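Local coordinates for putative carbohydrate metabolism domain-containing protein (Bacteroides vulgatus, PDB 3S30), which is of unknown function but, as a putative glycoside hydrolase with a galactose-binding-like domain, probably acts in carbohydrate metabolism, at residues E124-S127 against G128-T131; S146-T149 against P150-P154; Q310-N314 against G315-V319; S326-D330 against V331-A335. One frame throughout, in Å; residues are numbered along the deposited sequence.

Contact 1: residues E124-S127 against G128-T131; sequences EAAS and GYST
Gly128 follows Ser127 at the tip of a hairpin loop, where the four residues Ala126 to Tyr129 form a type II beta turn. The assignment rests on the backbone: the positive phi of Gly128, 85°, is the one expected at the third position of such a turn, a place where glycine is common. Tyr129 closes the turn. Its N donates to Ala126 O over 3.0 Å, reaching the oxygen from above the carbonyl plane, and the bond is well bent, with 140° at the hydrogen. The ring of Tyr129 lies back against the first arm, CG standing anti to the carbonyl carbon (chi1 -70°). CD1 thereby comes within 3.6 Å of Ala126 CB and within 3.4 Å of Ser127 O, while Ala126 O lies at the ring edge, in its plane. At Thr131 the arms draw together again: CA makes a C-H...O contact with Glu124 O at 3.5 Å, CG2 lies equally near that oxygen, and OG1 sits against Ala125 CB, also at 3.5 Å. Beyond the loop, the backbone of Glu124 pairs with Leu132, and Glu124 OE2 takes a hydrogen bond from Asn105 ND2; Asn105 is a sodium ligand, which makes Glu124 a second-shell residue. The chemistry therefore implies a surface loop whose shape is set mainly by one backbone bond and small apolar touches, with its charged side chain committed to the surroundings of the metal site.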
loop_
_atom_site.group_PDB
_atom_site.type_symbol
_atom_site.label_atom_id
_atom_site.label_comp_id
_atom_site.label_asym_id
_atom_site.label_seq_id
_atom_site.Cartn_x
_atom_site.Cartn_y
_atom_site.Cartn_z
ATOM N N GLU A 124 -3.617 9.003 10.117
ATOM C CA GLU A 124 -3.099 10.375 10.068
ATOM C C GLU A 124 -4.247 11.353 10.312
ATOM O O GLU A 124 -5.205 11.394 9.539
ATOM C CB GLU A 124 -2.477 10.643 8.691
ATOM C CG GLU A 124 -1.686 11.965 8.584
ATOM C CD GLU A 124 -0.341 11.925 9.298
ATOM O OE1 GLU A 124 0.299 10.849 9.321
ATOM O OE2 GLU A 124 0.079 12.972 9.826
ATOM N N ALA A 125 -4.142 12.133 11.385
ATOM C CA ALA A 125 -5.146 13.145 11.740
ATOM C C ALA A 125 -4.508 14.527 11.738
ATOM O O ALA A 125 -3.423 14.709 12.292
ATOM C CB ALA A 125 -5.742 12.850 13.119
ATOM N N ALA A 126 -5.176 15.497 11.116
ATOM C CA ALA A 126 -4.759 16.900 11.189
ATOM C C ALA A 126 -5.970 17.802 11.390
ATOM O O ALA A 126 -7.088 17.462 10.977
ATOM C CB ALA A 126 -3.995 17.307 9.934
ATOM N N SER A 127 -5.734 18.950 12.028
ATOM C CA SER A 127 -6.800 19.900 12.357
ATOM C C SER A 127 -7.442 20.436 11.082
ATOM O O SER A 127 -6.751 20.979 10.218
ATOM C CB SER A 127 -6.250 21.068 13.187
ATOM O OG SER A 127 -7.266 22.017 13.481
ATOM N N GLY A 128 -8.755 20.255 10.971
ATOM C CA GLY A 128 -9.517 20.710 9.812
ATOM C C GLY A 128 -9.507 19.735 8.656
ATOM O O GLY A 128 -9.870 20.101 7.536
ATOM N N TYR A 129 -9.089 18.497 8.929
ATOM C CA TYR A 129 -9.029 17.436 7.935
ATOM C C TYR A 129 -9.731 16.193 8.485
ATOM O O TYR A 129 -9.790 15.997 9.696
ATOM C CB TYR A 129 -7.576 17.078 7.623
ATOM C CG TYR A 129 -6.772 18.112 6.861
ATOM C CD1 TYR A 129 -6.036 19.087 7.527
ATOM C CD2 TYR A 129 -6.702 18.077 5.475
ATOM C CE1 TYR A 129 -5.272 20.023 6.826
ATOM C CE2 TYR A 129 -5.945 19.006 4.763
ATOM C CZ TYR A 129 -5.232 19.976 5.443
ATOM O OH TYR A 129 -4.487 20.890 4.730
ATOM N N SER A 130 -10.267 15.361 7.597
ATOM C CA SER A 130 -10.819 14.066 8.001
ATOM C C SER A 130 -9.683 13.067 8.183
ATOM O O SER A 130 -8.791 12.963 7.349
ATOM C CB SER A 130 -11.806 13.526 6.961
ATOM O OG SER A 130 -13.054 14.175 7.078
ATOM N N THR A 131 -9.727 12.316 9.273
ATOM C CA THR A 131 -8.656 11.388 9.584
ATOM C C THR A 131 -8.563 10.296 8.524
ATOM O O THR A 131 -9.565 9.631 8.206
ATOM C CB THR A 131 -8.864 10.767 10.954
ATOM O OG1 THR A 131 -8.888 11.807 11.935
ATOM C CG2 THR A 131 -7.748 9.787 11.278
#

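Contact 2: residues S146-T149 against P150-P154; sequences SGYT and PNDFP
Thr149 precedes a short 3-10 turn (150-152), which leads toward strand 155-158, and is hydrogen-bonded to its last residue, Asp152. The bonds run both ways. Asp152 N donates to Thr149 O at 2.9 Å, from above the carbonyl plane, while the carboxylate returns to the start of the turn: Thr149 N reaches Asp152 OD2 over 2.6 Å, nearly straight at 170° and on the anti side of the oxygen. Thr149 OG1 adds a second donor to Asp152 OD2 at 3.0 Å. Both arrive from the same face of the carboxylate, the hydroxyl much farther out of its plane. Chi1 of Thr149, 66°, places OG1 between the backbone N and the carbonyl carbon, where it can share that oxygen. With alanine in place of Asp152, the N-H and hydroxyl of Thr149 would probably lose their common acceptor, and the hydroxyl be free to turn. Aromatic contacts lie next to these hydrogen bonds. Tyr148 turns its ring edge toward the face of Phe153, a T-shaped pair with centroids 5.7 Å apart and planes at 74°, and Tyr148 CB touches Phe153 CE1 at 3.4 Å. Phe153 is itself buried against Tyr119 and Phe141, joining the turn to strand 117-124 and helix 138-142. The carbonyl accepting from Asp152 N meets this ring too: Thr149 O lies in its plane, at the edge, 3.3 Å from Phe153 CD1.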
loop_
_atom_site.group_PDB
_atom_site.type_symbol
_atom_site.label_atom_id
_atom_site.label_comp_id
_atom_site.label_asym_id
_atom_site.label_seq_id
_atom_site.Cartn_x
_atom_site.Cartn_y
_atom_site.Cartn_z
ATOM N N SER A 146 -1.611 -17.800 15.119
ATOM C CA SER A 146 -1.971 -17.158 16.384
ATOM C C SER A 146 -0.720 -16.783 17.182
ATOM O O SER A 146 0.374 -17.267 16.897
ATOM C CB SER A 146 -2.879 -18.071 17.208
ATOM O OG SER A 146 -4.126 -18.228 16.555
ATOM N N GLY A 147 -0.891 -15.903 18.166
ATOM C CA GLY A 147 0.223 -15.430 18.994
ATOM C C GLY A 147 1.154 -14.411 18.336
ATOM O O GLY A 147 2.286 -14.233 18.781
ATOM N N TYR A 148 0.695 -13.737 17.285
ATOM C CA TYR A 148 1.476 -12.653 16.683
ATOM C C TYR A 148 1.270 -11.369 17.474
ATOM O O TYR A 148 0.150 -11.069 17.904
ATOM C CB TYR A 148 1.044 -12.377 15.244
ATOM C CG TYR A 148 1.308 -13.469 14.245
ATOM C CD1 TYR A 148 2.575 -14.044 14.113
ATOM C CD2 TYR A 148 0.301 -13.892 13.383
ATOM C CE1 TYR A 148 2.816 -15.038 13.168
ATOM C CE2 TYR A 148 0.532 -14.881 12.441
ATOM C CZ TYR A 148 1.786 -15.449 12.334
ATOM O OH TYR A 148 1.988 -16.430 11.390
ATOM N N THR A 149 2.341 -10.609 17.660
ATOM C CA THR A 149 2.242 -9.261 18.230
ATOM C C THR A 149 2.408 -8.267 17.080
ATOM O O THR A 149 2.838 -8.655 15.998
ATOM C CB THR A 149 3.313 -9.021 19.329
ATOM O OG1 THR A 149 4.623 -9.040 18.748
ATOM C CG2 THR A 149 3.206 -10.073 20.428
ATOM N N PRO A 150 2.065 -6.987 17.302
ATOM C CA PRO A 150 2.120 -5.994 16.209
ATOM C C PRO A 150 3.414 -5.964 15.381
ATOM O O PRO A 150 3.370 -5.793 14.180
ATOM C CB PRO A 150 1.921 -4.668 16.950
ATOM C CG PRO A 150 1.033 -5.044 18.123
ATOM C CD PRO A 150 1.487 -6.414 18.537
ATOM N N ASN A 151 4.552 -6.142 16.018
ATOM C CA ASN A 151 5.831 -6.119 15.327
ATOM C C ASN A 151 6.189 -7.406 14.549
ATOM O O ASN A 151 7.154 -7.426 13.780
ATOM C CB ASN A 151 6.926 -5.704 16.305
ATOM C CG ASN A 151 6.943 -4.187 16.527
ATOM O OD1 ASN A 151 7.132 -3.405 15.576
ATOM N ND2 ASN A 151 6.729 -3.766 17.765
ATOM N N ASP A 152 5.379 -8.449 14.698
ATOM C CA ASP A 152 5.493 -9.622 13.833
ATOM C C ASP A 152 4.790 -9.431 12.503
ATOM O O ASP A 152 5.034 -10.198 11.586
ATOM C CB ASP A 152 4.910 -10.865 14.503
ATOM C CG ASP A 152 5.481 -11.103 15.866
ATOM O OD1 ASP A 152 6.731 -11.027 16.030
ATOM O OD2 ASP A 152 4.666 -11.351 16.774
ATOM N N PHE A 153 3.906 -8.441 12.392
ATOM C CA PHE A 153 3.097 -8.291 11.163
ATOM C C PHE A 153 3.863 -7.738 9.961
ATOM O O PHE A 153 4.939 -7.154 10.117
ATOM C CB PHE A 153 1.819 -7.479 11.426
ATOM C CG PHE A 153 0.722 -8.305 12.035
ATOM C CD1 PHE A 153 0.799 -8.692 13.369
ATOM C CD2 PHE A 153 -0.346 -8.755 11.264
ATOM C CE1 PHE A 153 -0.180 -9.483 13.923
ATOM C CE2 PHE A 153 -1.325 -9.541 11.816
ATOM C CZ PHE A 153 -1.247 -9.904 13.150
ATOM N N PRO A 154 3.331 -7.957 8.750
ATOM C CA PRO A 154 4.015 -7.411 7.573
ATOM C C PRO A 154 4.052 -5.885 7.561
ATOM O O PRO A 154 5.006 -5.273 7.035
ATOM C CB PRO A 154 3.201 -7.963 6.388
ATOM C CG PRO A 154 2.383 -9.114 6.938
ATOM C CD PRO A 154 2.199 -8.844 8.396
#

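Contact 3: residues Q310-N314 against G315-V319; sequences QKLAN and GGYNV
Tyr317 folds back onto Lys311 and Leu312 just after a Schellman motif has ended helix 309-313. Gly315 is the residue that leaves the helix, with a phi of 85°, and Gly316 N donates to Lys311 O over 3.0 Å with 154° at the hydrogen, so the helix is closed off and the chain turns aside into strand 317-324. The side chain of Tyr317 can be traced outward over the last helical turn. CB meets Leu312 CD1 at 3.9 Å, and CG lies beside the same methyl. CG is anti to the carbonyl carbon (chi1 -77°), which swings the ring back across the helix: CD1 rests 3.7 Å from Leu312 CA, and CE1 comes to Leu312 N and to Lys311 CG, the latter at 4.1 Å. Both helix side chains cross the tyrosine at about a right angle. At the tip, OH makes weak hydrogen bonds with Asp308 N and Glu254 OE1, and the ring also meets Phe252 of the neighbouring strand 247-254. Lys311 runs extended past the ring, its CE 3.9 Å from Gly316 O, and its NZ pairs with Glu254 and bonds to Lys255 O. Replacing Tyr317 by a serine would probably open a gap beside Leu312 CD1 and leave the aliphatic part of Lys311 without the ring it crosses. One water links the two elements through the backbone, donating to Leu312 O at 2.7 Å and accepting from Tyr317 N at 2.9 Å.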
loop_
_atom_site.group_PDB
_atom_site.type_symbol
_atom_site.label_atom_id
_atom_site.label_comp_id
_atom_site.label_asym_id
_atom_site.label_seq_id
_atom_site.Cartn_x
_atom_site.Cartn_y
_atom_site.Cartn_z
ATOM N N GLN A 310 -17.056 20.023 -11.518
ATOM C CA GLN A 310 -18.233 19.814 -10.674
ATOM C C GLN A 310 -18.148 18.486 -9.944
ATOM O O GLN A 310 -18.206 18.448 -8.716
ATOM C CB GLN A 310 -19.527 19.855 -11.495
ATOM C CG GLN A 310 -20.165 21.232 -11.604
ATOM C CD GLN A 310 -21.632 21.173 -12.022
ATOM O OE1 GLN A 310 -22.184 20.097 -12.259
ATOM N NE2 GLN A 310 -22.268 22.335 -12.104
ATOM N N LYS A 311 -18.017 17.404 -10.709
ATOM C CA LYS A 311 -17.932 16.041 -10.149
ATOM C C LYS A 311 -16.764 15.884 -9.165
ATOM O O LYS A 311 -16.886 15.166 -8.177
ATOM C CB LYS A 311 -17.813 15.004 -11.273
ATOM C CG LYS A 311 -17.997 13.566 -10.823
ATOM C CD LYS A 311 -17.966 12.595 -11.995
ATOM C CE LYS A 311 -18.277 11.176 -11.541
ATOM N NZ LYS A 311 -18.336 10.204 -12.680
ATOM N N LEU A 312 -15.647 16.560 -9.443
ATOM C CA LEU A 312 -14.491 16.591 -8.535
ATOM C C LEU A 312 -14.860 17.184 -7.176
ATOM O O LEU A 312 -14.430 16.678 -6.134
ATOM C CB LEU A 312 -13.335 17.395 -9.154
ATOM C CG LEU A 312 -11.993 17.425 -8.409
ATOM C CD1 LEU A 312 -11.404 16.022 -8.234
ATOM C CD2 LEU A 312 -11.000 18.329 -9.129
ATOM N N ALA A 313 -15.658 18.252 -7.201
ATOM C CA ALA A 313 -16.125 18.923 -5.982
ATOM C C ALA A 313 -17.218 18.117 -5.280
ATOM O O ALA A 313 -17.338 18.171 -4.051
ATOM C CB ALA A 313 -16.627 20.343 -6.305
ATOM N N ASN A 314 -18.009 17.374 -6.058
ATOM C CA ASN A 314 -19.069 16.516 -5.510
ATOM C C ASN A 314 -18.567 15.183 -4.931
ATOM O O ASN A 314 -19.365 14.388 -4.428
ATOM C CB ASN A 314 -20.139 16.239 -6.582
ATOM C CG ASN A 314 -21.066 17.428 -6.830
ATOM O OD1 ASN A 314 -20.816 18.553 -6.381
ATOM N ND2 ASN A 314 -22.147 17.174 -7.558
ATOM N N GLY A 315 -17.260 14.931 -5.009
ATOM C CA GLY A 315 -16.656 13.739 -4.402
ATOM C C GLY A 315 -16.708 12.497 -5.275
ATOM O O GLY A 315 -16.808 11.386 -4.760
ATOM N N GLY A 316 -16.638 12.686 -6.592
ATOM C CA GLY A 316 -16.747 11.585 -7.554
ATOM C C GLY A 316 -15.417 11.070 -8.079
ATOM O O GLY A 316 -15.376 10.321 -9.061
ATOM N N TYR A 317 -14.326 11.481 -7.431
ATOM C CA TYR A 317 -12.988 11.033 -7.792
ATOM C C TYR A 317 -12.305 10.478 -6.561
ATOM O O TYR A 317 -12.367 11.080 -5.483
ATOM C CB TYR A 317 -12.166 12.189 -8.371
ATOM C CG TYR A 317 -12.521 12.516 -9.802
ATOM C CD1 TYR A 317 -13.609 13.319 -10.102
ATOM C CD2 TYR A 317 -11.775 12.007 -10.853
ATOM C CE1 TYR A 317 -13.941 13.610 -11.420
ATOM C CE2 TYR A 317 -12.097 12.291 -12.163
ATOM C CZ TYR A 317 -13.181 13.092 -12.444
ATOM O OH TYR A 317 -13.500 13.365 -13.758
ATOM N N ASN A 318 -11.660 9.331 -6.725
ATOM C CA ASN A 318 -10.905 8.706 -5.648
ATOM C C ASN A 318 -9.406 8.790 -5.928
ATOM O O ASN A 318 -8.982 8.783 -7.084
ATOM C CB ASN A 318 -11.308 7.239 -5.495
ATOM C CG ASN A 318 -12.487 7.035 -4.551
ATOM O OD1 ASN A 318 -13.124 7.983 -4.105
ATOM N ND2 ASN A 318 -12.782 5.779 -4.253
ATOM N N VAL A 319 -8.619 8.914 -4.865
ATOM C CA VAL A 319 -7.180 8.770 -4.952
ATOM C C VAL A 319 -6.777 7.566 -4.120
ATOM O O VAL A 319 -7.523 7.122 -3.240
ATOM C CB VAL A 319 -6.423 10.019 -4.434
ATOM C CG1 VAL A 319 -6.306 10.003 -2.883
ATOM C CG2 VAL A 319 -5.047 10.096 -5.065
HETATM O O HOH W 1 -14.094 14.011 -6.030
#

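Contact 4: residues S326-D330 against V331-A335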
loop_
_atom_site.group_PDB
_atom_site.type_symbol
_atom_site.label_atom_id
_atom_site.label_comp_id
_atom_site.label_asym_id
_atom_site.label_seq_id
_atom_site.Cartn_x
_atom_site.Cartn_y
_atom_site.Cartn_z
ATOM N N SER A 326 7.392 -5.970 -1.484
ATOM C CA SER A 326 7.615 -6.941 -2.568
ATOM C C SER A 326 6.652 -6.707 -3.737
ATOM O O SER A 326 5.472 -7.013 -3.642
ATOM C CB SER A 326 7.474 -8.381 -2.036
ATOM O OG SER A 326 8.335 -8.597 -0.926
ATOM N N LYS A 327 7.173 -6.168 -4.834
ATOM C CA LYS A 327 6.361 -5.833 -6.007
ATOM C C LYS A 327 5.353 -6.927 -6.354
ATOM O O LYS A 327 4.169 -6.637 -6.576
ATOM C CB LYS A 327 7.253 -5.583 -7.227
ATOM C CG LYS A 327 6.474 -5.373 -8.543
ATOM C CD LYS A 327 7.407 -5.087 -9.722
ATOM C CE LYS A 327 6.618 -4.682 -10.983
ATOM N NZ LYS A 327 5.472 -5.620 -11.297
ATOM N N ASP A 328 5.834 -8.172 -6.413
ATOM C CA ASP A 328 5.016 -9.290 -6.870
ATOM C C ASP A 328 4.448 -10.153 -5.739
ATOM O O ASP A 328 3.937 -11.241 -5.989
ATOM C CB ASP A 328 5.807 -10.141 -7.860
ATOM C CG ASP A 328 5.921 -9.491 -9.232
ATOM O OD1 ASP A 328 4.958 -8.819 -9.657
ATOM O OD2 ASP A 328 6.967 -9.665 -9.893
ATOM N N GLY A 329 4.503 -9.637 -4.510
ATOM C CA GLY A 329 3.989 -10.332 -3.339
ATOM C C GLY A 329 2.487 -10.511 -3.353
ATOM O O GLY A 329 1.950 -11.314 -2.596
ATOM N N ASP A 330 1.808 -9.767 -4.217
ATOM C CA ASP A 330 0.357 -9.889 -4.397
ATOM C C ASP A 330 -0.011 -11.232 -5.005
ATOM O O ASP A 330 -1.095 -11.749 -4.745
ATOM C CB ASP A 330 -0.207 -8.725 -5.235
ATOM C CG ASP A 330 0.514 -8.538 -6.578
ATOM O OD1 ASP A 330 1.535 -9.224 -6.862
ATOM O OD2 ASP A 330 0.053 -7.678 -7.357
ATOM N N VAL A 331 0.901 -11.789 -5.795
ATOM C CA VAL A 331 0.789 -13.154 -6.324
ATOM C C VAL A 331 1.876 -14.077 -5.705
ATOM O O VAL A 331 2.300 -15.066 -6.315
ATOM C CB VAL A 331 0.864 -13.170 -7.889
ATOM C CG1 VAL A 331 -0.325 -12.429 -8.495
ATOM C CG2 VAL A 331 2.189 -12.578 -8.397
ATOM N N PHE A 332 2.306 -13.745 -4.485
ATOM C CA PHE A 332 3.171 -14.610 -3.673
ATOM C C PHE A 332 4.546 -14.913 -4.306
ATOM O O PHE A 332 5.088 -16.020 -4.182
ATOM C CB PHE A 332 2.404 -15.889 -3.295
ATOM C CG PHE A 332 1.023 -15.608 -2.796
ATOM C CD1 PHE A 332 0.836 -14.979 -1.561
ATOM C CD2 PHE A 332 -0.088 -15.887 -3.582
ATOM C CE1 PHE A 332 -0.436 -14.666 -1.104
ATOM C CE2 PHE A 332 -1.365 -15.575 -3.130
ATOM C CZ PHE A 332 -1.536 -14.964 -1.883
ATOM N N GLN A 333 5.091 -13.904 -4.975
ATOM C CA GLN A 333 6.467 -13.905 -5.437
ATOM C C GLN A 333 7.221 -12.808 -4.677
ATOM O O GLN A 333 7.096 -11.622 -4.974
ATOM C CB GLN A 333 6.521 -13.645 -6.940
ATOM C CG GLN A 333 5.748 -14.679 -7.772
ATOM C CD GLN A 333 5.889 -14.451 -9.266
ATOM O OE1 GLN A 333 6.647 -13.577 -9.711
ATOM N NE2 GLN A 333 5.162 -15.234 -10.051
ATOM N N GLY A 334 8.009 -13.205 -3.687
ATOM C CA GLY A 334 8.700 -12.232 -2.863
ATOM C C GLY A 334 9.604 -12.895 -1.859
ATOM O O GLY A 334 9.579 -14.117 -1.699
ATOM N N ALA A 335 10.409 -12.081 -1.189
ATOM C CA ALA A 335 11.363 -12.572 -0.197
ATOM C C ALA A 335 10.903 -12.238 1.221
ATOM O O ALA A 335 10.751 -11.061 1.556
ATOM C CB ALA A 335 12.730 -11.967 -0.453
HETATM O O HOH W 2 8.027 -9.219 -5.334
#
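Phe332 carries Asp330 O over one face of its ring, 4.2 Å above the plane and offset toward the rim, while Gly329 O approaches CD1 obliquely. The ring reaches on to Met183 and to Ala204 of helix 204-207. Two further flat groups, the carboxylate of Asp328 and the amide of Gln333, point the same way side by side with planes 75° apart. Their contact is made lower down, CB to CB at 3.7 Å. The charged end of Asp328 instead pairs with Lys268, which also takes Asp330 OD1; that oxygen accepts a weak bond from Val331 N, since chi1 of 53° turns the carboxylate of Asp330 back beside its own backbone. Behind the side chains, a type I beta turn from Ser326 to Gly329 runs into a 3-10 segment. Asp328 O is gripped by two donors from opposite faces of its plane, Val331 N and Gln333 N, each 3.1 Å from it. Phe332 N meets Gly329 O, also at 3.1 Å, from almost directly above the carbonyl plane. A water bridges the two segments, accepting from Asp328 N at 2.7 Å and donating to Gln333 O at 2.6 Å. This chemistry implies a loop between strands 317-324 and 339-349 whose path is fixed chiefly by backbone bonds, while Lys268, shared by both aspartates, and a long salt bridge from Lys327 to Asp328 probably offset their charge.

How the contacts relate
None of the four contacts is fully core. Contacts 1 and 2 are surface contacts; contacts 3 and 4 are partly buried. Contacts 3 and 4 lie at the two ends of strand 317-324, one taking in its start, the other the loop after it, with centres 32 Å apart on opposite sides of the chain's centre. Strand 117-124 similarly serves the first two: it runs into contact 1, and its residues touch Pro150 and Phe153 of contact 2. Chemistry differs with place: contact 1 relies on one turn bond, contact 2 on a side-chain carboxylate and an aromatic pair, contact 3 on a helix end and apolar cover, contact 4 on several backbone bonds. Contacts 3 and 4 each include a bridging water.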